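Long-range contact in 11R-lipoxygenase (Gersemia fruticosa, PDB 3VF1), which probably acts as a calcium-regulated, non-heme iron dioxygenase that adds molecular oxygen to polyunsaturated fatty acids in lipid metabolism: residues Met399-Pro412 against Glu526-Tyr539. Residues are numbered along the deposited sequence; the frame is centred on the assembly and turned at random.
Sequences MMEPTAVSSWRNLP and EIQDWIRDLHENGY
Asp533 reaches from helix 525-538 to Arg409 and Asn410 near the end of helix 369-410. Asp533 CB lies 3.5 Å from Asn410 ND2 and also close to Ser406 OG, and CG stays near Asn410 ND2 and Arg409 NE. A chi1 of -161° sets CG opposite the backbone N, which carries the carboxylate across to the other helix. There Asp533 OD2 takes two N-H groups. It lies in the guanidinium plane of Arg409 and offers its syn lone pair to Arg409 NE, 2.9 Å away, in a nearly straight salt-bridge bond. Asn410 ND2 comes to the anti side of Asp533 OD2 at 3.1 Å. OD1 turns to Asn537 ND2 in its own helix and to Trp167 NE1. Replacing the aspartate by alanine removes the carboxylate, and Arg409 NE would probably lose its charged mate while Asn410 ND2 lost one of its acceptors, leaving the amide less firmly held.

One turn earlier, Trp530 is a knob among Thr403, Ser406, Ser407 and Asn410. Leu411 CD1 covers one face of its indole, 4.2 Å from the five-membered ring centroid, and Leu534 CD1 lies over the opposite face. Ser406 OG, 2.8 Å from Trp530 O, donates to that carbonyl from the face opposite Leu534 N. At the far end, Tyr539 OH donates to Met399 O at 2.5 Å. Met399 SD sits at the edge of the phenol ring, a Met-aromatic contact, and Pro402 CB packs 3.7 Å from Tyr539 CZ.

The axes of segments 399-410 and 526-538 approach to 8.8 Å, their N-to-C directions 139° apart, a largely buried pairing within the helical lipoxygenase domain. Helix 369-410 supplies the iron ligands His392 and His397, and helix 525-538 packs against its C-terminal part, just beyond the metal site.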
ATOM      1  N   MET A 399      -4.486  -0.618  -7.466  1.00 28.60           N
ATOM      2  CA  MET A 399      -3.715  -1.357  -8.467  1.00 28.56           C
ATOM      3  C   MET A 399      -3.216  -2.706  -7.948  1.00 30.90           C
ATOM      4  O   MET A 399      -2.901  -3.599  -8.734  1.00 31.16           O
ATOM      5  CB  MET A 399      -2.532  -0.518  -8.959  1.00 28.00           C
ATOM      6  CG  MET A 399      -2.911   0.551  -9.978  1.00 31.81           C
ATOM      7  SD  MET A 399      -3.409  -0.138 -11.572  1.00 37.00           S
ATOM      8  CE  MET A 399      -1.843  -0.740 -12.202  1.00 30.13           C
ATOM      9  N   MET A 400      -3.149  -2.861  -6.630  1.00 28.84           N
ATOM     10  CA  MET A 400      -2.648  -4.100  -6.041  1.00 29.76           C
ATOM     11  C   MET A 400      -3.764  -5.072  -5.661  1.00 30.06           C
ATOM     12  O   MET A 400      -3.514  -6.263  -5.491  1.00 32.59           O
ATOM     13  CB  MET A 400      -1.795  -3.801  -4.806  1.00 32.24           C
ATOM     14  CG  MET A 400      -0.432  -3.197  -5.111  1.00 32.15           C
ATOM     15  SD  MET A 400       0.577  -4.238  -6.179  1.00 35.44           S
ATOM     16  CE  MET A 400       0.383  -3.406  -7.752  1.00 28.08           C
ATOM     17  N   GLU A 401      -4.989  -4.574  -5.531  1.00 29.90           N
ATOM     18  CA  GLU A 401      -6.099  -5.414  -5.089  1.00 29.50           C
ATOM     19  C   GLU A 401      -6.343  -6.608  -6.019  1.00 29.69           C
ATOM     20  O   GLU A 401      -6.589  -7.719  -5.549  1.00 27.29           O
ATOM     21  CB  GLU A 401      -7.381  -4.591  -4.948  1.00 29.93           C
ATOM     22  CG  GLU A 401      -8.539  -5.367  -4.339  1.00 30.82           C
ATOM     23  CD  GLU A 401      -9.809  -4.547  -4.244  1.00 34.77           C
ATOM     24  OE1 GLU A 401      -9.740  -3.311  -4.422  1.00 32.38           O
ATOM     25  OE2 GLU A 401     -10.879  -5.140  -3.992  1.00 34.41           O
ATOM     26  N   PRO A 402      -6.278  -6.382  -7.341  1.00 29.91           N
ATOM     27  CA  PRO A 402      -6.528  -7.460  -8.304  1.00 30.24           C
ATOM     28  C   PRO A 402      -5.682  -8.711  -8.062  1.00 32.81           C
ATOM     29  O   PRO A 402      -6.149  -9.815  -8.336  1.00 34.18           O
ATOM     30  CB  PRO A 402      -6.159  -6.821  -9.642  1.00 29.33           C
ATOM     31  CG  PRO A 402      -6.401  -5.372  -9.437  1.00 31.45           C
ATOM     32  CD  PRO A 402      -6.025  -5.097  -8.014  1.00 31.02           C
ATOM     33  N   THR A 403      -4.461  -8.543  -7.560  1.00 29.15           N
ATOM     34  CA  THR A 403      -3.578  -9.683  -7.330  1.00 32.00           C
ATOM     35  C   THR A 403      -4.082 -10.521  -6.162  1.00 34.40           C
ATOM     36  O   THR A 403      -3.886 -11.736  -6.133  1.00 37.37           O
ATOM     37  CB  THR A 403      -2.123  -9.250  -7.052  1.00 29.40           C
ATOM     38  OG1 THR A 403      -2.042  -8.598  -5.779  1.00 29.04           O
ATOM     39  CG2 THR A 403      -1.615  -8.317  -8.149  1.00 27.74           C
ATOM     40  N   ALA A 404      -4.732  -9.873  -5.201  1.00 32.66           N
ATOM     41  CA  ALA A 404      -5.303 -10.581  -4.063  1.00 32.45           C
ATOM     42  C   ALA A 404      -6.513 -11.388  -4.514  1.00 33.68           C
ATOM     43  O   ALA A 404      -6.664 -12.552  -4.152  1.00 35.23           O
ATOM     44  CB  ALA A 404      -5.698  -9.600  -2.968  1.00 31.81           C
ATOM     45  N   VAL A 405      -7.367 -10.760  -5.316  1.00 32.03           N
ATOM     46  CA  VAL A 405      -8.578 -11.409  -5.807  1.00 35.21           C
ATOM     47  C   VAL A 405      -8.237 -12.598  -6.702  1.00 36.84           C
ATOM     48  O   VAL A 405      -8.851 -13.660  -6.597  1.00 36.49           O
ATOM     49  CB  VAL A 405      -9.468 -10.420  -6.589  1.00 32.36           C
ATOM     50  CG1 VAL A 405     -10.667 -11.139  -7.189  1.00 34.70           C
ATOM     51  CG2 VAL A 405      -9.921  -9.284  -5.685  1.00 32.99           C
ATOM     52  N   SER A 406      -7.254 -12.419  -7.578  1.00 35.20           N
ATOM     53  CA  SER A 406      -6.862 -13.475  -8.501  1.00 35.32           C
ATOM     54  C   SER A 406      -6.230 -14.648  -7.756  1.00 34.99           C
ATOM     55  O   SER A 406      -6.363 -15.798  -8.174  1.00 34.94           O
ATOM     56  CB  SER A 406      -5.894 -12.943  -9.559  1.00 34.68           C
ATOM     57  OG  SER A 406      -5.563 -13.962 -10.485  1.00 37.70           O
ATOM     58  N   SER A 407      -5.542 -14.358  -6.657  1.00 33.24           N
ATOM     59  CA  SER A 407      -4.936 -15.406  -5.843  1.00 34.88           C
ATOM     60  C   SER A 407      -6.001 -16.360  -5.318  1.00 36.91           C
ATOM     61  O   SER A 407      -5.845 -17.580  -5.389  1.00 37.12           O
ATOM     62  CB  SER A 407      -4.162 -14.805  -4.668  1.00 35.93           C
ATOM     63  OG  SER A 407      -2.998 -14.126  -5.109  1.00 38.00           O
ATOM     64  N   TRP A 408      -7.084 -15.799  -4.790  1.00 35.41           N
ATOM     65  CA  TRP A 408      -8.161 -16.601  -4.223  1.00 37.38           C
ATOM     66  C   TRP A 408      -8.899 -17.399  -5.294  1.00 37.09           C
ATOM     67  O   TRP A 408      -9.405 -18.489  -5.027  1.00 41.79           O
ATOM     68  CB  TRP A 408      -9.151 -15.710  -3.467  1.00 34.95           C
ATOM     69  CG  TRP A 408      -8.660 -15.284  -2.116  1.00 35.31           C
ATOM     70  CD1 TRP A 408      -8.093 -14.088  -1.786  1.00 36.95           C
ATOM     71  CD2 TRP A 408      -8.691 -16.058  -0.911  1.00 35.59           C
ATOM     72  NE1 TRP A 408      -7.769 -14.068  -0.451  1.00 37.71           N
ATOM     73  CE2 TRP A 408      -8.126 -15.266   0.109  1.00 34.89           C
ATOM     74  CE3 TRP A 408      -9.141 -17.343  -0.595  1.00 36.21           C
ATOM     75  CZ2 TRP A 408      -7.999 -15.719   1.421  1.00 37.69           C
ATOM     76  CZ3 TRP A 408      -9.014 -17.791   0.708  1.00 37.79           C
ATOM     77  CH2 TRP A 408      -8.447 -16.981   1.699  1.00 38.54           C
ATOM     78  N   ARG A 409      -8.947 -16.859  -6.506  1.00 37.07           N
ATOM     79  CA  ARG A 409      -9.737 -17.455  -7.581  1.00 39.00           C
ATOM     80  C   ARG A 409      -8.998 -18.527  -8.380  1.00 39.94           C
ATOM     81  O   ARG A 409      -9.632 -19.368  -9.015  1.00 39.16           O
ATOM     82  CB  ARG A 409     -10.212 -16.364  -8.542  1.00 38.63           C
ATOM     83  CG  ARG A 409     -11.270 -15.443  -7.965  1.00 38.58           C
ATOM     84  CD  ARG A 409     -11.522 -14.254  -8.877  1.00 38.23           C
ATOM     85  NE  ARG A 409     -11.841 -14.662 -10.242  1.00 41.84           N
ATOM     86  CZ  ARG A 409     -13.018 -15.144 -10.629  1.00 45.13           C
ATOM     87  NH1 ARG A 409     -14.003 -15.298  -9.755  1.00 42.29           N
ATOM     88  NH2 ARG A 409     -13.211 -15.483 -11.896  1.00 48.70           N
ATOM     89  N   ASN A 410      -7.669 -18.498  -8.363  1.00 37.95           N
ATOM     90  CA  ASN A 410      -6.894 -19.357  -9.253  1.00 35.26           C
ATOM     91  C   ASN A 410      -5.810 -20.201  -8.581  1.00 36.61           C
ATOM     92  O   ASN A 410      -5.314 -21.157  -9.179  1.00 39.00           O
ATOM     93  CB  ASN A 410      -6.262 -18.512 -10.360  1.00 32.45           C
ATOM     94  CG  ASN A 410      -7.288 -17.712 -11.136  1.00 37.14           C
ATOM     95  OD1 ASN A 410      -7.929 -18.226 -12.054  1.00 39.70           O
ATOM     96  ND2 ASN A 410      -7.452 -16.446 -10.769  1.00 40.60           N
ATOM     97  N   LEU A 411      -5.440 -19.859  -7.351  1.00 36.58           N
ATOM     98  CA  LEU A 411      -4.359 -20.566  -6.671  1.00 35.08           C
ATOM     99  C   LEU A 411      -4.850 -21.307  -5.432  1.00 37.85           C
ATOM    100  O   LEU A 411      -5.580 -20.745  -4.615  1.00 39.55           O
ATOM    101  CB  LEU A 411      -3.254 -19.590  -6.265  1.00 33.85           C
ATOM    102  CG  LEU A 411      -2.584 -18.806  -7.393  1.00 36.41           C
ATOM    103  CD1 LEU A 411      -1.517 -17.885  -6.821  1.00 34.18           C
ATOM    104  CD2 LEU A 411      -1.986 -19.743  -8.429  1.00 32.13           C
ATOM    105  N   PRO A 412      -4.451 -22.581  -5.292  1.00 37.04           N
ATOM    106  CA  PRO A 412      -4.708 -23.334  -4.062  1.00 32.57           C
ATOM    107  C   PRO A 412      -3.646 -23.021  -3.015  1.00 35.64           C
ATOM    108  O   PRO A 412      -2.526 -22.654  -3.375  1.00 35.38           O
ATOM    109  CB  PRO A 412      -4.600 -24.786  -4.521  1.00 39.28           C
ATOM    110  CG  PRO A 412      -3.615 -24.743  -5.637  1.00 38.56           C
ATOM    111  CD  PRO A 412      -3.816 -23.419  -6.326  1.00 36.22           C
ATOM    112  N   GLU A 526      -1.880 -23.486 -13.045  1.00 35.07           N
ATOM    113  CA  GLU A 526      -2.488 -22.666 -12.001  1.00 37.69           C
ATOM    114  C   GLU A 526      -1.975 -21.223 -11.993  1.00 36.73           C
ATOM    115  O   GLU A 526      -2.747 -20.292 -11.769  1.00 37.09           O
ATOM    116  CB  GLU A 526      -2.296 -23.324 -10.632  1.00 35.02           C
ATOM    117  CG  GLU A 526      -3.154 -24.565 -10.447  1.00 37.00           C
ATOM    118  CD  GLU A 526      -2.863 -25.308  -9.158  1.00 42.10           C
ATOM    119  OE1 GLU A 526      -1.874 -24.967  -8.476  1.00 40.63           O
ATOM    120  OE2 GLU A 526      -3.628 -26.238  -8.827  1.00 44.04           O
ATOM    121  N   ILE A 527      -0.682 -21.035 -12.236  1.00 34.30           N
ATOM    122  CA  ILE A 527      -0.126 -19.689 -12.311  1.00 32.49           C
ATOM    123  C   ILE A 527      -0.575 -19.021 -13.605  1.00 36.29           C
ATOM    124  O   ILE A 527      -0.695 -17.797 -13.675  1.00 35.42           O
ATOM    125  CB  ILE A 527       1.418 -19.688 -12.243  1.00 35.30           C
ATOM    126  CG1 ILE A 527       1.936 -18.316 -11.803  1.00 37.12           C
ATOM    127  CG2 ILE A 527       2.020 -20.070 -13.587  1.00 33.08           C
ATOM    128  CD1 ILE A 527       1.597 -17.959 -10.368  1.00 35.57           C
ATOM    129  N   GLN A 528      -0.826 -19.833 -14.627  1.00 36.79           N
ATOM    130  CA  GLN A 528      -1.293 -19.325 -15.911  1.00 36.63           C
ATOM    131  C   GLN A 528      -2.734 -18.840 -15.799  1.00 37.83           C
ATOM    132  O   GLN A 528      -3.126 -17.878 -16.459  1.00 39.41           O
ATOM    133  CB  GLN A 528      -1.176 -20.405 -16.988  1.00 36.70           C
ATOM    134  CG  GLN A 528       0.236 -20.941 -17.170  1.00 38.12           C
ATOM    135  CD  GLN A 528       1.219 -19.876 -17.618  1.00 36.84           C
ATOM    136  OE1 GLN A 528       0.831 -18.855 -18.179  1.00 37.18           O
ATOM    137  NE2 GLN A 528       2.500 -20.112 -17.366  1.00 35.61           N
ATOM    138  N   ASP A 529      -3.522 -19.510 -14.964  1.00 38.58           N
ATOM    139  CA  ASP A 529      -4.882 -19.067 -14.679  1.00 40.50           C
ATOM    140  C   ASP A 529      -4.824 -17.752 -13.914  1.00 36.58           C
ATOM    141  O   ASP A 529      -5.605 -16.835 -14.167  1.00 36.43           O
ATOM    142  CB  ASP A 529      -5.632 -20.114 -13.851  1.00 40.25           C
ATOM    143  CG  ASP A 529      -5.875 -21.402 -14.615  1.00 45.78           C
ATOM    144  OD1 ASP A 529      -5.952 -21.349 -15.861  1.00 45.55           O
ATOM    145  OD2 ASP A 529      -5.994 -22.464 -13.970  1.00 41.61           O
ATOM    146  N   TRP A 530      -3.887 -17.677 -12.977  1.00 34.73           N
ATOM    147  CA  TRP A 530      -3.699 -16.489 -12.157  1.00 36.89           C
ATOM    148  C   TRP A 530      -3.419 -15.259 -13.014  1.00 36.64           C
ATOM    149  O   TRP A 530      -4.133 -14.259 -12.929  1.00 34.67           O
ATOM    150  CB  TRP A 530      -2.548 -16.716 -11.174  1.00 34.36           C
ATOM    151  CG  TRP A 530      -2.333 -15.584 -10.222  1.00 37.02           C
ATOM    152  CD1 TRP A 530      -3.182 -15.168  -9.242  1.00 37.89           C
ATOM    153  CD2 TRP A 530      -1.186 -14.728 -10.150  1.00 37.06           C
ATOM    154  NE1 TRP A 530      -2.640 -14.105  -8.565  1.00 36.97           N
ATOM    155  CE2 TRP A 530      -1.413 -13.815  -9.104  1.00 36.69           C
ATOM    156  CE3 TRP A 530       0.011 -14.644 -10.869  1.00 37.87           C
ATOM    157  CZ2 TRP A 530      -0.492 -12.829  -8.759  1.00 34.83           C
ATOM    158  CZ3 TRP A 530       0.925 -13.666 -10.525  1.00 38.17           C
ATOM    159  CH2 TRP A 530       0.668 -12.771  -9.480  1.00 35.92           C
ATOM    160  N   ILE A 531      -2.384 -15.333 -13.846  1.00 35.97           N
ATOM    161  CA  ILE A 531      -1.970 -14.180 -14.641  1.00 36.40           C
ATOM    162  C   ILE A 531      -2.975 -13.866 -15.747  1.00 37.09           C
ATOM    163  O   ILE A 531      -3.118 -12.713 -16.150  1.00 38.56           O
ATOM    164  CB  ILE A 531      -0.568 -14.384 -15.260  1.00 36.29           C
ATOM    165  CG1 ILE A 531      -0.032 -13.063 -15.818  1.00 42.08           C
ATOM    166  CG2 ILE A 531      -0.606 -15.443 -16.355  1.00 39.94           C
ATOM    167  CD1 ILE A 531       0.149 -11.977 -14.774  1.00 35.80           C
ATOM    168  N   ARG A 532      -3.671 -14.887 -16.233  1.00 37.08           N
ATOM    169  CA  ARG A 532      -4.675 -14.688 -17.271  1.00 41.42           C
ATOM    170  C   ARG A 532      -5.898 -13.966 -16.710  1.00 38.58           C
ATOM    171  O   ARG A 532      -6.531 -13.166 -17.400  1.00 37.38           O
ATOM    172  CB  ARG A 532      -5.097 -16.023 -17.890  1.00 42.36           C
ATOM    173  CG  ARG A 532      -6.201 -15.880 -18.931  1.00 47.48           C
ATOM    174  CD  ARG A 532      -6.409 -17.151 -19.748  1.00 50.74           C
ATOM    175  NE  ARG A 532      -6.797 -18.296 -18.923  1.00 53.25           N
ATOM    176  CZ  ARG A 532      -5.981 -19.280 -18.547  1.00 54.02           C
ATOM    177  NH1 ARG A 532      -4.704 -19.294 -18.915  1.00 49.29           N
ATOM    178  NH2 ARG A 532      -6.447 -20.265 -17.794  1.00 51.91           N
ATOM    179  N   ASP A 533      -6.226 -14.250 -15.455  1.00 34.56           N
ATOM    180  CA  ASP A 533      -7.365 -13.613 -14.807  1.00 35.51           C
ATOM    181  C   ASP A 533      -7.068 -12.138 -14.542  1.00 37.39           C
ATOM    182  O   ASP A 533      -7.964 -11.294 -14.593  1.00 38.75           O
ATOM    183  CB  ASP A 533      -7.702 -14.332 -13.500  1.00 37.45           C
ATOM    184  CG  ASP A 533      -9.109 -14.041 -13.019  1.00 40.03           C
ATOM    185  OD1 ASP A 533      -9.900 -13.473 -13.800  1.00 40.24           O
ATOM    186  OD2 ASP A 533      -9.426 -14.395 -11.865  1.00 41.94           O
ATOM    187  N   LEU A 534      -5.805 -11.833 -14.261  1.00 34.53           N
ATOM    188  CA  LEU A 534      -5.376 -10.455 -14.049  1.00 36.53           C
ATOM    189  C   LEU A 534      -5.418  -9.666 -15.352  1.00 37.00           C
ATOM    190  O   LEU A 534      -5.894  -8.531 -15.387  1.00 35.14           O
ATOM    191  CB  LEU A 534      -3.958 -10.422 -13.476  1.00 32.89           C
ATOM    192  CG  LEU A 534      -3.797 -10.957 -12.054  1.00 31.29           C
ATOM    193  CD1 LEU A 534      -2.327 -11.046 -11.677  1.00 34.31           C
ATOM    194  CD2 LEU A 534      -4.555 -10.084 -11.067  1.00 30.74           C
ATOM    195  N   HIS A 535      -4.916 -10.274 -16.422  1.00 37.27           N
ATOM    196  CA  HIS A 535      -4.854  -9.616 -17.722  1.00 36.37           C
ATOM    197  C   HIS A 535      -6.243  -9.269 -18.245  1.00 34.44           C
ATOM    198  O   HIS A 535      -6.433  -8.239 -18.889  1.00 39.15           O
ATOM    199  CB  HIS A 535      -4.140 -10.513 -18.734  1.00 40.48           C
ATOM    200  CG  HIS A 535      -4.173  -9.985 -20.134  1.00 41.36           C
ATOM    201  ND1 HIS A 535      -3.196  -9.156 -20.642  1.00 41.15           N
ATOM    202  CD2 HIS A 535      -5.071 -10.163 -21.132  1.00 42.26           C
ATOM    203  CE1 HIS A 535      -3.487  -8.850 -21.892  1.00 44.14           C
ATOM    204  NE2 HIS A 535      -4.620  -9.448 -22.215  1.00 45.67           N
ATOM    205  N   GLU A 536      -7.213 -10.132 -17.962  1.00 39.26           N
ATOM    206  CA  GLU A 536      -8.553  -9.987 -18.522  1.00 40.73           C
ATOM    207  C   GLU A 536      -9.480  -9.165 -17.632  1.00 38.01           C
ATOM    208  O   GLU A 536     -10.191  -8.287 -18.117  1.00 41.22           O
ATOM    209  CB  GLU A 536      -9.164 -11.367 -18.777  1.00 41.98           C
ATOM    210  CG  GLU A 536      -8.416 -12.180 -19.823  1.00 48.67           C
ATOM    211  CD  GLU A 536      -8.978 -13.578 -19.995  1.00 61.89           C
ATOM    212  OE1 GLU A 536      -9.823 -13.987 -19.170  1.00 65.89           O
ATOM    213  OE2 GLU A 536      -8.575 -14.268 -20.956  1.00 63.41           O
ATOM    214  N   ASN A 537      -9.468  -9.449 -16.333  1.00 34.41           N
ATOM    215  CA  ASN A 537     -10.389  -8.800 -15.404  1.00 37.54           C
ATOM    216  C   ASN A 537      -9.705  -7.878 -14.398  1.00 38.68           C
ATOM    217  O   ASN A 537     -10.300  -6.904 -13.938  1.00 36.29           O
ATOM    218  CB  ASN A 537     -11.206  -9.856 -14.658  1.00 38.86           C
ATOM    219  CG  ASN A 537     -11.961 -10.778 -15.597  1.00 43.15           C
ATOM    220  OD1 ASN A 537     -12.992 -10.402 -16.157  1.00 39.05           O
ATOM    221  ND2 ASN A 537     -11.453 -11.993 -15.770  1.00 37.54           N
ATOM    222  N   GLY A 538      -8.459  -8.186 -14.053  1.00 36.78           N
ATOM    223  CA  GLY A 538      -7.732  -7.414 -13.063  1.00 34.53           C
ATOM    224  C   GLY A 538      -7.372  -6.017 -13.534  1.00 36.66           C
ATOM    225  O   GLY A 538      -7.427  -5.060 -12.757  1.00 32.97           O
ATOM    226  N   TYR A 539      -7.003  -5.893 -14.805  1.00 32.71           N
ATOM    227  CA  TYR A 539      -6.529  -4.623 -15.337  1.00 33.04           C
ATOM    228  C   TYR A 539      -7.059  -4.357 -16.738  1.00 35.32           C
ATOM    229  O   TYR A 539      -6.305  -4.407 -17.709  1.00 38.63           O
ATOM    230  CB  TYR A 539      -4.999  -4.603 -15.346  1.00 32.13           C
ATOM    231  CG  TYR A 539      -4.392  -4.868 -13.988  1.00 32.16           C
ATOM    232  CD1 TYR A 539      -4.265  -3.850 -13.054  1.00 31.54           C
ATOM    233  CD2 TYR A 539      -3.958  -6.137 -13.636  1.00 30.19           C
ATOM    234  CE1 TYR A 539      -3.716  -4.086 -11.808  1.00 29.41           C
ATOM    235  CE2 TYR A 539      -3.406  -6.385 -12.393  1.00 31.15           C
ATOM    236  CZ  TYR A 539      -3.288  -5.355 -11.483  1.00 31.03           C
ATOM    237  OH  TYR A 539      -2.740  -5.598 -10.242  1.00 28.94           O
TER